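N-acetyltransferase domain-containing protein (Pyrococcus horikoshii, PDB 1WWZ) is of unknown physiological role but binds acetyl coenzyme A on a GNAT fold and probably acts as an N-acetyltransferase. Local coordinates at residues Gly131-Tyr136 against Val151-Arg156; Gly68-Asp73 against Ile108-Phe113; Lys15-Leu20 against Tyr41-Ile46; Leu31-Gly36 against Ser147-Arg152. All coordinates share one frame; numbering follows the deposited sequence.

Overall arrangement
Interactions 1 and 2 are buried and each sets a helix against a strand of the central sheet: sulfur-bearing side chains dominate both, methionines with a tyrosine in the first, two cysteines with a phenylalanine in the second. Interactions 3 and 4 are only partly buried and lie nearer the surface, the former an aliphatic helix-helix crossing, the latter an aromatic pair beside a hairpin turn. Interactions 1 and 4 both use strand 150-156 and share Val151 and Arg152. Interaction 2 meets interaction 3 through Phe69, which packs on Leu20 and Ile46, while Tyr41 links interaction 3 to Gly35 and Gly36 of interaction 4. Acetyl coenzyme A touches segment 131-136 of interaction 1 and Leu31 of interaction 4.

Interaction 1 (Gly131-Tyr136 against Val151-Arg156); sequences GAMNLY and VRMIKR. With ACO (acetyl coenzyme *a), chain C.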
# COMPACT_ATOMS: atom_id res chain seq x y z
N GLY A 131 16.87 -10.81 2.66
CA GLY A 131 16.14 -9.86 1.84
C GLY A 131 14.69 -9.74 2.23
O GLY A 131 14.17 -8.64 2.42
N ALA A 132 14.02 -10.88 2.37
CA ALA A 132 12.62 -10.89 2.76
C ALA A 132 12.47 -10.36 4.18
O ALA A 132 11.57 -9.57 4.46
CB ALA A 132 12.05 -12.31 2.66
N MET A 133 13.35 -10.78 5.07
CA MET A 133 13.27 -10.32 6.45
C MET A 133 13.47 -8.81 6.55
O MET A 133 12.86 -8.15 7.39
CB MET A 133 14.29 -11.05 7.33
CG MET A 133 13.97 -12.53 7.51
SD MET A 133 15.01 -13.35 8.73
CE MET A 133 16.53 -13.42 7.86
N ASN A 134 14.33 -8.25 5.69
CA ASN A 134 14.55 -6.80 5.69
C ASN A 134 13.25 -6.11 5.31
O ASN A 134 12.84 -5.14 5.94
CB ASN A 134 15.66 -6.41 4.71
CG ASN A 134 15.83 -4.90 4.60
OD1 ASN A 134 15.95 -4.20 5.61
ND2 ASN A 134 15.86 -4.39 3.38
N LEU A 135 12.60 -6.61 4.26
CA LEU A 135 11.34 -6.03 3.81
C LEU A 135 10.29 -6.11 4.92
O LEU A 135 9.61 -5.13 5.22
CB LEU A 135 10.83 -6.76 2.56
CG LEU A 135 9.47 -6.31 2.00
CD1 LEU A 135 9.46 -4.79 1.82
CD2 LEU A 135 9.20 -7.01 0.68
N TYR A 136 10.15 -7.28 5.54
CA TYR A 136 9.17 -7.44 6.60
C TYR A 136 9.40 -6.49 7.79
O TYR A 136 8.45 -5.92 8.33
CB TYR A 136 9.14 -8.88 7.11
CG TYR A 136 8.62 -9.89 6.10
CD1 TYR A 136 7.48 -9.62 5.33
CD2 TYR A 136 9.24 -11.13 5.94
CE1 TYR A 136 6.97 -10.56 4.43
CE2 TYR A 136 8.74 -12.08 5.05
CZ TYR A 136 7.61 -11.79 4.30
OH TYR A 136 7.10 -12.73 3.43
N VAL A 151 12.37 -19.00 10.63
CA VAL A 151 12.24 -17.91 11.59
C VAL A 151 10.79 -17.41 11.59
O VAL A 151 10.20 -17.22 10.53
CB VAL A 151 13.17 -16.74 11.22
CG1 VAL A 151 12.93 -15.56 12.16
CG2 VAL A 151 14.61 -17.18 11.27
N ARG A 152 10.23 -17.19 12.77
CA ARG A 152 8.86 -16.70 12.88
C ARG A 152 8.84 -15.19 13.11
O ARG A 152 9.56 -14.68 13.98
CB ARG A 152 8.10 -17.40 14.01
CG ARG A 152 6.60 -17.05 14.07
CD ARG A 152 5.86 -17.85 15.15
NE ARG A 152 6.16 -17.41 16.51
CZ ARG A 152 5.40 -16.58 17.23
NH1 ARG A 152 4.26 -16.11 16.73
NH2 ARG A 152 5.79 -16.22 18.45
N MET A 153 8.03 -14.49 12.33
CA MET A 153 7.91 -13.05 12.46
C MET A 153 6.46 -12.69 12.71
O MET A 153 5.55 -13.36 12.22
CB MET A 153 8.44 -12.34 11.21
CG MET A 153 9.92 -12.61 10.98
SD MET A 153 10.63 -11.68 9.63
CE MET A 153 10.84 -10.07 10.42
N ILE A 154 6.25 -11.61 13.45
CA ILE A 154 4.90 -11.20 13.77
C ILE A 154 4.75 -9.68 13.72
O ILE A 154 5.71 -8.95 13.97
CB ILE A 154 4.52 -11.70 15.19
CG1 ILE A 154 3.01 -11.73 15.37
CG2 ILE A 154 5.17 -10.83 16.25
CD1 ILE A 154 2.39 -13.03 14.91
N LYS A 155 3.56 -9.22 13.37
CA LYS A 155 3.21 -7.81 13.38
C LYS A 155 1.91 -7.58 14.14
O LYS A 155 0.87 -8.18 13.88
CB LYS A 155 3.08 -7.34 11.93
CG LYS A 155 2.73 -5.85 11.82
CD LYS A 155 2.62 -5.36 10.38
CE LYS A 155 2.15 -3.91 10.28
NZ LYS A 155 3.11 -3.02 10.93
N ARG A 156 1.99 -6.70 15.15
CA ARG A 156 0.82 -6.46 15.98
C ARG A 156 0.23 -5.07 15.71
O ARG A 156 0.92 -4.13 15.34
CB ARG A 156 1.24 -6.58 17.44
CG ARG A 156 1.81 -7.96 17.79
CD ARG A 156 2.08 -8.09 19.30
NE ARG A 156 2.92 -9.26 19.58
CZ ARG A 156 2.33 -10.47 19.57
NH1 ARG A 156 1.05 -10.57 19.26
NH2 ARG A 156 3.04 -11.55 19.90
N1A ACO C . 18.20 -7.32 -0.01
C2A ACO C . 17.91 -6.26 0.75
N3A ACO C . 16.68 -5.67 0.89
C4A ACO C . 15.69 -6.29 0.11
C5A ACO C . 15.91 -7.38 -0.71
C6A ACO C . 17.26 -7.91 -0.76
N6A ACO C . 17.58 -8.95 -1.54
N7A ACO C . 14.73 -7.74 -1.35
C8A ACO C . 13.85 -6.89 -0.90
N9A ACO C . 14.35 -5.96 0.00
C1B ACO C . 13.68 -4.88 0.69
C2B ACO C . 14.12 -3.47 0.26
O2B ACO C . 13.90 -2.60 1.39
C3B ACO C . 13.25 -3.22 -1.00
O3B ACO C . 13.11 -1.79 -1.12
P3B ACO C . 14.05 -0.80 -1.97
O7A ACO C . 15.40 -0.95 -1.32
O8A ACO C . 13.48 0.52 -1.77
O9A ACO C . 14.01 -1.27 -3.37
C4B ACO C . 11.94 -3.86 -0.62
O4B ACO C . 12.30 -4.82 0.42
C5B ACO C . 11.30 -4.71 -1.70
O5B ACO C . 11.27 -4.10 -2.98
P1A ACO C . 10.43 -4.81 -4.13
O1A ACO C . 11.02 -4.41 -5.41
O2A ACO C . 8.97 -4.48 -3.91
O3A ACO C . 10.87 -6.37 -3.89
P2A ACO C . 10.40 -7.61 -4.68
O4A ACO C . 11.65 -8.23 -5.16
O5A ACO C . 9.41 -7.15 -5.69
O6A ACO C . 9.68 -8.54 -3.65
CBP ACO C . 10.22 -10.67 -2.46
CCP ACO C . 10.34 -9.16 -2.46
CDP ACO C . 10.84 -11.16 -1.11
CEP ACO C . 8.73 -11.08 -2.57
CAP ACO C . 11.01 -11.22 -3.70
OAP ACO C . 12.38 -10.87 -3.58
C9P ACO C . 10.96 -12.76 -3.91
O9P ACO C . 10.11 -13.28 -4.61
N8P ACO C . 11.91 -13.49 -3.24
C7P ACO C . 12.01 -14.97 -3.31
C6P ACO C . 10.90 -15.71 -2.54
C5P ACO C . 10.88 -15.37 -1.07
O5P ACO C . 11.95 -15.37 -0.39
N4P ACO C . 9.73 -15.09 -0.49
C3P ACO C . 9.31 -14.74 0.87
C2P ACO C . 9.22 -16.08 1.61
S1P ACO C . 8.64 -15.71 3.35
C ACO C . 7.14 -16.01 3.21
O ACO C . 6.48 -16.42 2.15
CH3 ACO C . 5.94 -15.91 4.33
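Met153 reaches up from its strand to lie between Met133 and Tyr136, one helical turn apart on helix 130-138. Its sulfur does most of the touching: SD sits 4.0 Å from CG of Met133, the two methionine side chains crossing at about a right angle, and also 4.0 Å from CD2 of Tyr136. A bend at the last torsion (chi3 78°) carries the methyl toward the helix, so that CE of Met153 rests 3.9 Å from CB of Tyr136. The sulfur is 5.2 Å from the centre of the tyrosine ring and 66° off its normal, an oblique Met-aromatic contact. Acetyl coenzyme A comes to the same ring at its edge, where S1P lies near the ring plane; OH of Tyr136 stands 3.3 Å from the thioester carbon C. On another side of the helix, Asn134 ND2 donates a hydrogen bond of 2.9 Å to N3A of the adenine. Phe141 and Leu107 add further packing around Tyr136. With no hydrogen bond joining helix to strand, the contact is held by apolar and sulfur contacts alone, which touch the tyrosine at CB and CD2 while its hydroxyl lies by the cofactor thioester.

Interaction 2 (Gly68-Asp73 against Ile108-Phe113); sequences GFIVCD and ITCLDF
Cys72 and Cys110 meet sulfur to sulfur where segments 68-73 and 108-113 have their closest CA pair, and they bury more surface here than any other residue of the two. Their SG atoms are 3.3 Å apart, much too far for a disulfide, and SG of Cys72 lies equally close, at 3.3 Å, to CB of Cys110, so the two thiols are tightly packed. The sulfur of Cys110 points trans to its backbone N (chi1 169°), which leaves the Cys72 sulfur beside the CB-SG bond. The axes of segments 68-73 and 108-113 run nearly parallel, 13° apart, and approach to 9.0 Å. This is the helix that, in the GNAT fold, follows the glycine-rich pyrophosphate-binding loop, here with Gly101 and Gly103 among the residues that bind acetyl coenzyme A, and the contact seats it on the central sheet. Phe113, one helical turn beyond Cys110, brings CD2 to 3.8 Å from CB of Cys72, its ring meeting that carbon obliquely; Phe58 and Tyr117 approach the same ring edge to face. At the other end Ile70 extends its side chain to put CD1 3.6 Å from CB of Cys110, while Phe91 of neighbouring strand 83-93 packs against the isoleucine.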
# COMPACT_ATOMS: atom_id res chain seq x y z
N GLY A 68 3.84 -11.97 -9.89
CA GLY A 68 4.07 -12.14 -8.47
C GLY A 68 2.77 -12.41 -7.74
O GLY A 68 1.70 -12.16 -8.28
N PHE A 69 2.86 -12.93 -6.52
CA PHE A 69 1.65 -13.18 -5.75
C PHE A 69 1.93 -13.31 -4.27
O PHE A 69 3.07 -13.51 -3.85
CB PHE A 69 0.91 -14.43 -6.29
CG PHE A 69 1.61 -15.74 -6.04
CD1 PHE A 69 1.31 -16.50 -4.91
CD2 PHE A 69 2.53 -16.24 -6.96
CE1 PHE A 69 1.91 -17.75 -4.71
CE2 PHE A 69 3.14 -17.49 -6.76
CZ PHE A 69 2.82 -18.24 -5.64
N ILE A 70 0.88 -13.16 -3.48
CA ILE A 70 0.99 -13.27 -2.04
C ILE A 70 -0.28 -13.96 -1.56
O ILE A 70 -1.36 -13.71 -2.09
CB ILE A 70 1.19 -11.87 -1.37
CG1 ILE A 70 1.48 -12.04 0.12
CG2 ILE A 70 -0.03 -10.99 -1.62
CD1 ILE A 70 2.00 -10.76 0.78
N VAL A 71 -0.13 -14.84 -0.58
CA VAL A 71 -1.26 -15.59 -0.04
C VAL A 71 -1.52 -15.12 1.38
O VAL A 71 -0.69 -15.35 2.27
CB VAL A 71 -0.96 -17.09 -0.05
CG1 VAL A 71 -2.13 -17.88 0.52
CG2 VAL A 71 -0.66 -17.54 -1.48
N CYS A 72 -2.66 -14.48 1.58
CA CYS A 72 -3.04 -13.92 2.88
C CYS A 72 -4.19 -14.72 3.50
O CYS A 72 -5.25 -14.85 2.91
CB CYS A 72 -3.47 -12.47 2.69
SG CYS A 72 -2.39 -11.56 1.54
N ASP A 73 -3.96 -15.23 4.71
CA ASP A 73 -4.96 -16.04 5.41
C ASP A 73 -5.53 -15.28 6.61
O ASP A 73 -4.84 -15.08 7.60
CB ASP A 73 -4.30 -17.33 5.90
CG ASP A 73 -5.32 -18.40 6.27
OD1 ASP A 73 -6.45 -18.04 6.67
OD2 ASP A 73 -4.97 -19.60 6.18
N ILE A 108 1.67 -4.43 0.92
CA ILE A 108 0.76 -3.39 1.38
C ILE A 108 -0.68 -3.87 1.20
O ILE A 108 -1.53 -3.68 2.07
CB ILE A 108 0.99 -2.08 0.59
CG1 ILE A 108 2.33 -1.47 1.02
CG2 ILE A 108 -0.16 -1.10 0.84
CD1 ILE A 108 2.75 -0.24 0.20
N THR A 109 -0.95 -4.51 0.06
CA THR A 109 -2.28 -5.04 -0.22
C THR A 109 -2.63 -6.08 0.84
O THR A 109 -3.76 -6.11 1.35
CB THR A 109 -2.32 -5.71 -1.61
OG1 THR A 109 -2.06 -4.73 -2.61
CG2 THR A 109 -3.68 -6.34 -1.87
N CYS A 110 -1.66 -6.92 1.17
CA CYS A 110 -1.85 -7.95 2.18
C CYS A 110 -2.16 -7.36 3.56
O CYS A 110 -3.07 -7.81 4.25
CB CYS A 110 -0.60 -8.83 2.28
SG CYS A 110 -0.59 -9.94 3.71
N LEU A 111 -1.40 -6.34 3.95
CA LEU A 111 -1.60 -5.71 5.24
C LEU A 111 -2.98 -5.06 5.34
O LEU A 111 -3.63 -5.13 6.38
CB LEU A 111 -0.50 -4.68 5.52
CG LEU A 111 0.91 -5.26 5.68
CD1 LEU A 111 1.86 -4.17 6.17
CD2 LEU A 111 0.89 -6.40 6.67
N ASP A 112 -3.41 -4.43 4.24
CA ASP A 112 -4.71 -3.78 4.20
C ASP A 112 -5.83 -4.82 4.27
O ASP A 112 -6.82 -4.64 4.97
CB ASP A 112 -4.85 -2.96 2.91
CG ASP A 112 -6.20 -2.30 2.78
OD1 ASP A 112 -6.47 -1.34 3.54
OD2 ASP A 112 -7.00 -2.73 1.93
N PHE A 113 -5.67 -5.91 3.53
CA PHE A 113 -6.67 -6.98 3.53
C PHE A 113 -6.81 -7.61 4.92
O PHE A 113 -7.90 -7.67 5.47
CB PHE A 113 -6.29 -8.06 2.51
CG PHE A 113 -7.19 -9.26 2.53
CD1 PHE A 113 -8.50 -9.17 2.06
CD2 PHE A 113 -6.74 -10.47 3.04
CE1 PHE A 113 -9.34 -10.28 2.08
CE2 PHE A 113 -7.58 -11.59 3.07
CZ PHE A 113 -8.88 -11.49 2.59

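Interaction 3 (Lys15-Leu20 against Tyr41-Ile46); sequences KALNEL and YARNYI
Leu17 and Ile46 are brought together by complementary first torsions. In Leu17, CG stands trans to the backbone N (chi1 178°), which sends the two methyls out across the gap between the helices. In Ile46 it is CG2 that takes the position opposite the backbone N, with CG1 opposite the carbonyl carbon (chi1 -65°), so that CG2 lies between the ends of Leu17 and Leu20 while the longer branch carries CD1 to the backbone of Leu20. CG2 of Ile46 meets CD1 of Leu17 at 3.7 Å and also touches CD1 of Leu20, at 4.0 Å. CD1 of Ile46 settles 3.8 Å from O of Leu20, and against its CB. At the margin, CD2 of Leu17 rests 4.0 Å from CG of Arg43, the two side chains crossing at about a right angle; the arginine takes part through its aliphatic CG. An alanine in place of Ile46 would keep neither branch and would probably leave Leu17 and Leu20 without their apolar partner on segment 41-46, opening a gap between the helices. No hydrogen bond crosses the interface. The axes of the two segments, on helices 14-27 and 38-53, lie 10.1 Å apart at closest approach and cross at 121°. Beneath them the sheet closes the hydrophobic layer: Phe69 of strand 65-78 and Phe57 of strand 57-62 both pack on Leu20 and Ile46.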
# COMPACT_ATOMS: atom_id res chain seq x y z
N LYS A 15 -4.52 -23.18 -16.04
CA LYS A 15 -3.76 -22.11 -16.67
C LYS A 15 -3.13 -21.18 -15.62
O LYS A 15 -1.93 -20.92 -15.65
CB LYS A 15 -4.66 -21.30 -17.61
CG LYS A 15 -4.05 -20.01 -18.12
CD LYS A 15 -4.99 -19.30 -19.08
CE LYS A 15 -4.51 -17.89 -19.41
NZ LYS A 15 -5.52 -16.87 -19.01
N ALA A 16 -3.96 -20.69 -14.71
CA ALA A 16 -3.49 -19.80 -13.66
C ALA A 16 -2.45 -20.49 -12.79
O ALA A 16 -1.42 -19.92 -12.44
CB ALA A 16 -4.67 -19.34 -12.80
N LEU A 17 -2.73 -21.74 -12.44
CA LEU A 17 -1.83 -22.53 -11.61
C LEU A 17 -0.47 -22.63 -12.27
O LEU A 17 0.57 -22.51 -11.61
CB LEU A 17 -2.41 -23.92 -11.37
CG LEU A 17 -1.56 -24.89 -10.55
CD1 LEU A 17 -1.29 -24.30 -9.17
CD2 LEU A 17 -2.28 -26.22 -10.43
N ASN A 18 -0.47 -22.85 -13.58
CA ASN A 18 0.76 -22.97 -14.34
C ASN A 18 1.58 -21.68 -14.24
O ASN A 18 2.79 -21.72 -14.04
CB ASN A 18 0.45 -23.27 -15.81
CG ASN A 18 1.61 -23.92 -16.53
OD1 ASN A 18 1.96 -25.07 -16.25
ND2 ASN A 18 2.22 -23.19 -17.45
N GLU A 19 0.91 -20.54 -14.38
CA GLU A 19 1.58 -19.24 -14.29
C GLU A 19 2.15 -19.02 -12.90
O GLU A 19 3.27 -18.52 -12.75
CB GLU A 19 0.60 -18.11 -14.61
CG GLU A 19 0.13 -18.04 -16.04
CD GLU A 19 -0.77 -16.84 -16.28
OE1 GLU A 19 -0.32 -15.70 -16.02
OE2 GLU A 19 -1.93 -17.03 -16.71
N LEU A 20 1.37 -19.37 -11.88
CA LEU A 20 1.83 -19.19 -10.51
C LEU A 20 3.05 -20.05 -10.26
O LEU A 20 3.99 -19.63 -9.58
CB LEU A 20 0.71 -19.55 -9.52
CG LEU A 20 -0.47 -18.57 -9.50
CD1 LEU A 20 -1.59 -19.14 -8.65
CD2 LEU A 20 -0.02 -17.22 -8.94
N TYR A 41 6.61 -29.74 -6.19
CA TYR A 41 6.55 -29.17 -4.85
C TYR A 41 5.74 -27.88 -4.90
O TYR A 41 4.82 -27.67 -4.11
CB TYR A 41 7.96 -28.86 -4.33
CG TYR A 41 7.98 -28.24 -2.95
CD1 TYR A 41 8.26 -29.01 -1.82
CD2 TYR A 41 7.70 -26.88 -2.77
CE1 TYR A 41 8.26 -28.43 -0.54
CE2 TYR A 41 7.70 -26.31 -1.50
CZ TYR A 41 7.98 -27.09 -0.39
OH TYR A 41 7.98 -26.51 0.86
N ALA A 42 6.10 -27.01 -5.85
CA ALA A 42 5.42 -25.74 -6.03
C ALA A 42 3.93 -25.93 -6.31
O ALA A 42 3.09 -25.27 -5.71
CB ALA A 42 6.06 -24.96 -7.17
N ARG A 43 3.61 -26.85 -7.22
CA ARG A 43 2.22 -27.11 -7.56
C ARG A 43 1.42 -27.53 -6.34
O ARG A 43 0.33 -27.01 -6.09
CB ARG A 43 2.13 -28.21 -8.64
CG ARG A 43 0.71 -28.47 -9.12
CD ARG A 43 0.64 -29.52 -10.24
NE ARG A 43 1.39 -29.13 -11.44
CZ ARG A 43 2.68 -29.36 -11.62
NH1 ARG A 43 3.39 -29.98 -10.69
NH2 ARG A 43 3.27 -28.96 -12.74
N ASN A 44 1.95 -28.47 -5.56
CA ASN A 44 1.25 -28.94 -4.38
C ASN A 44 1.09 -27.88 -3.31
O ASN A 44 0.03 -27.77 -2.69
CB ASN A 44 1.95 -30.17 -3.79
CG ASN A 44 2.00 -31.32 -4.77
OD1 ASN A 44 1.08 -31.52 -5.57
ND2 ASN A 44 3.08 -32.10 -4.71
N TYR A 45 2.13 -27.08 -3.07
CA TYR A 45 2.02 -26.05 -2.05
C TYR A 45 1.02 -24.98 -2.46
O TYR A 45 0.20 -24.54 -1.66
CB TYR A 45 3.38 -25.42 -1.74
CG TYR A 45 3.31 -24.50 -0.54
CD1 TYR A 45 2.81 -24.95 0.67
CD2 TYR A 45 3.71 -23.16 -0.63
CE1 TYR A 45 2.71 -24.12 1.77
CE2 TYR A 45 3.62 -22.31 0.47
CZ TYR A 45 3.11 -22.80 1.67
OH TYR A 45 3.01 -21.98 2.77
N ILE A 46 1.09 -24.55 -3.72
CA ILE A 46 0.18 -23.53 -4.22
C ILE A 46 -1.28 -23.99 -4.15
O ILE A 46 -2.16 -23.22 -3.79
CB ILE A 46 0.55 -23.11 -5.66
CG1 ILE A 46 1.92 -22.43 -5.65
CG2 ILE A 46 -0.50 -22.16 -6.23
CD1 ILE A 46 2.47 -22.07 -7.02

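Interaction 4 (Leu31-Gly36 against Ser147-Arg152); sequences LEEYGG and SGIWVR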
# COMPACT_ATOMS: atom_id res chain seq x y z
N LEU A 31 17.00 -20.36 -3.84
CA LEU A 31 16.49 -20.53 -2.48
C LEU A 31 15.71 -21.83 -2.35
O LEU A 31 14.77 -21.92 -1.56
CB LEU A 31 15.60 -19.34 -2.10
CG LEU A 31 16.31 -18.03 -1.73
CD1 LEU A 31 15.30 -16.90 -1.68
CD2 LEU A 31 17.00 -18.18 -0.39
N GLU A 32 16.12 -22.83 -3.12
CA GLU A 32 15.48 -24.14 -3.11
C GLU A 32 15.40 -24.77 -1.71
O GLU A 32 14.55 -25.62 -1.46
CB GLU A 32 16.22 -25.12 -4.03
CG GLU A 32 16.19 -24.78 -5.52
CD GLU A 32 17.09 -23.61 -5.90
OE1 GLU A 32 17.97 -23.24 -5.08
OE2 GLU A 32 16.93 -23.08 -7.01
N GLU A 33 16.29 -24.34 -0.82
CA GLU A 33 16.31 -24.86 0.54
C GLU A 33 14.98 -24.55 1.22
O GLU A 33 14.54 -25.29 2.11
CB GLU A 33 17.47 -24.24 1.33
CG GLU A 33 17.42 -24.48 2.84
CD GLU A 33 18.73 -24.12 3.55
OE1 GLU A 33 19.45 -23.22 3.07
OE2 GLU A 33 19.03 -24.74 4.60
N TYR A 34 14.34 -23.47 0.79
CA TYR A 34 13.06 -23.05 1.36
C TYR A 34 11.92 -23.24 0.37
O TYR A 34 10.80 -23.57 0.76
CB TYR A 34 13.14 -21.58 1.78
CG TYR A 34 14.33 -21.26 2.65
CD1 TYR A 34 14.52 -21.90 3.87
CD2 TYR A 34 15.27 -20.32 2.24
CE1 TYR A 34 15.62 -21.62 4.67
CE2 TYR A 34 16.38 -20.03 3.04
CZ TYR A 34 16.55 -20.67 4.25
OH TYR A 34 17.63 -20.37 5.04
N GLY A 35 12.21 -23.04 -0.91
CA GLY A 35 11.19 -23.18 -1.93
C GLY A 35 10.97 -24.59 -2.44
O GLY A 35 10.01 -24.84 -3.16
N GLY A 36 11.84 -25.52 -2.05
CA GLY A 36 11.70 -26.89 -2.51
C GLY A 36 12.26 -27.07 -3.91
O GLY A 36 12.63 -26.10 -4.57
N SER A 147 12.32 -22.28 14.24
CA SER A 147 12.01 -23.70 14.15
C SER A 147 12.91 -24.25 13.06
O SER A 147 12.61 -24.11 11.87
CB SER A 147 10.54 -23.91 13.78
OG SER A 147 10.25 -25.29 13.67
N GLY A 148 14.02 -24.85 13.46
CA GLY A 148 14.94 -25.39 12.48
C GLY A 148 15.49 -24.27 11.60
O GLY A 148 16.04 -23.29 12.10
N ILE A 149 15.32 -24.41 10.29
CA ILE A 149 15.81 -23.41 9.35
C ILE A 149 14.82 -22.26 9.18
O ILE A 149 15.05 -21.35 8.37
CB ILE A 149 16.08 -24.05 7.97
CG1 ILE A 149 14.76 -24.44 7.30
CG2 ILE A 149 16.96 -25.28 8.13
CD1 ILE A 149 14.93 -25.04 5.92
N TRP A 150 13.74 -22.29 9.94
CA TRP A 150 12.71 -21.26 9.83
C TRP A 150 12.63 -20.26 10.98
O TRP A 150 12.79 -20.62 12.15
CB TRP A 150 11.33 -21.91 9.65
CG TRP A 150 11.26 -22.87 8.51
CD1 TRP A 150 11.42 -24.22 8.55
CD2 TRP A 150 11.06 -22.53 7.13
NE1 TRP A 150 11.33 -24.75 7.29
CE2 TRP A 150 11.12 -23.74 6.40
CE3 TRP A 150 10.84 -21.33 6.44
CZ2 TRP A 150 10.96 -23.78 5.01
CZ3 TRP A 150 10.69 -21.37 5.06
CH2 TRP A 150 10.75 -22.58 4.36
N VAL A 151 12.37 -19.00 10.63
CA VAL A 151 12.24 -17.91 11.59
C VAL A 151 10.79 -17.41 11.59
O VAL A 151 10.20 -17.22 10.53
CB VAL A 151 13.17 -16.74 11.22
CG1 VAL A 151 12.93 -15.56 12.16
CG2 VAL A 151 14.61 -17.18 11.27
N ARG A 152 10.23 -17.19 12.77
CA ARG A 152 8.86 -16.70 12.88
C ARG A 152 8.84 -15.19 13.11
O ARG A 152 9.56 -14.68 13.98
CB ARG A 152 8.10 -17.40 14.01
CG ARG A 152 6.60 -17.05 14.07
CD ARG A 152 5.86 -17.85 15.15
NE ARG A 152 6.16 -17.41 16.51
CZ ARG A 152 5.40 -16.58 17.23
NH1 ARG A 152 4.26 -16.11 16.73
NH2 ARG A 152 5.79 -16.22 18.45
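An edge-to-face aromatic contact between Tyr34 and Trp150, flanked by Ile149, fastens the short helix 32-35 to the hairpin turn that leads into strand 150-156, near the surface of the fold. The edge of the Tyr34 ring faces the six-membered ring of Trp150, with centroids 5.3 Å apart and planes at 61°. CD1 of Tyr34 stands over that face, while CB of Tyr34 lies 3.7 Å from CH2 of Trp150 at the far end of the indole. Ile149 fills the angle between them: its CD1 is 3.7 Å from CE1 of Tyr34, and CG1 lies over the same indole face as the tyrosine does. CG1 reaches there from between the backbone N and the carbonyl carbon (chi1 69°), the crowded position. The turn is a type II' beta turn from Ser147 to Trp150, joining strands 142-147 and 150-156, the last two of this GNAT sheet, and Ser147 and Trp150 exchange two backbone hydrogen bonds. A serine in place of Tyr34 would strip the indole face of its aromatic partner and would probably set Ile149 and Trp150 freer to move, besides losing the bond between the phenol OH and the backbone N of Lys128. Glu33 touches Ile149 with its CG, 4.0 Å from CD1, and its carboxylate forms a salt bridge with Lys128.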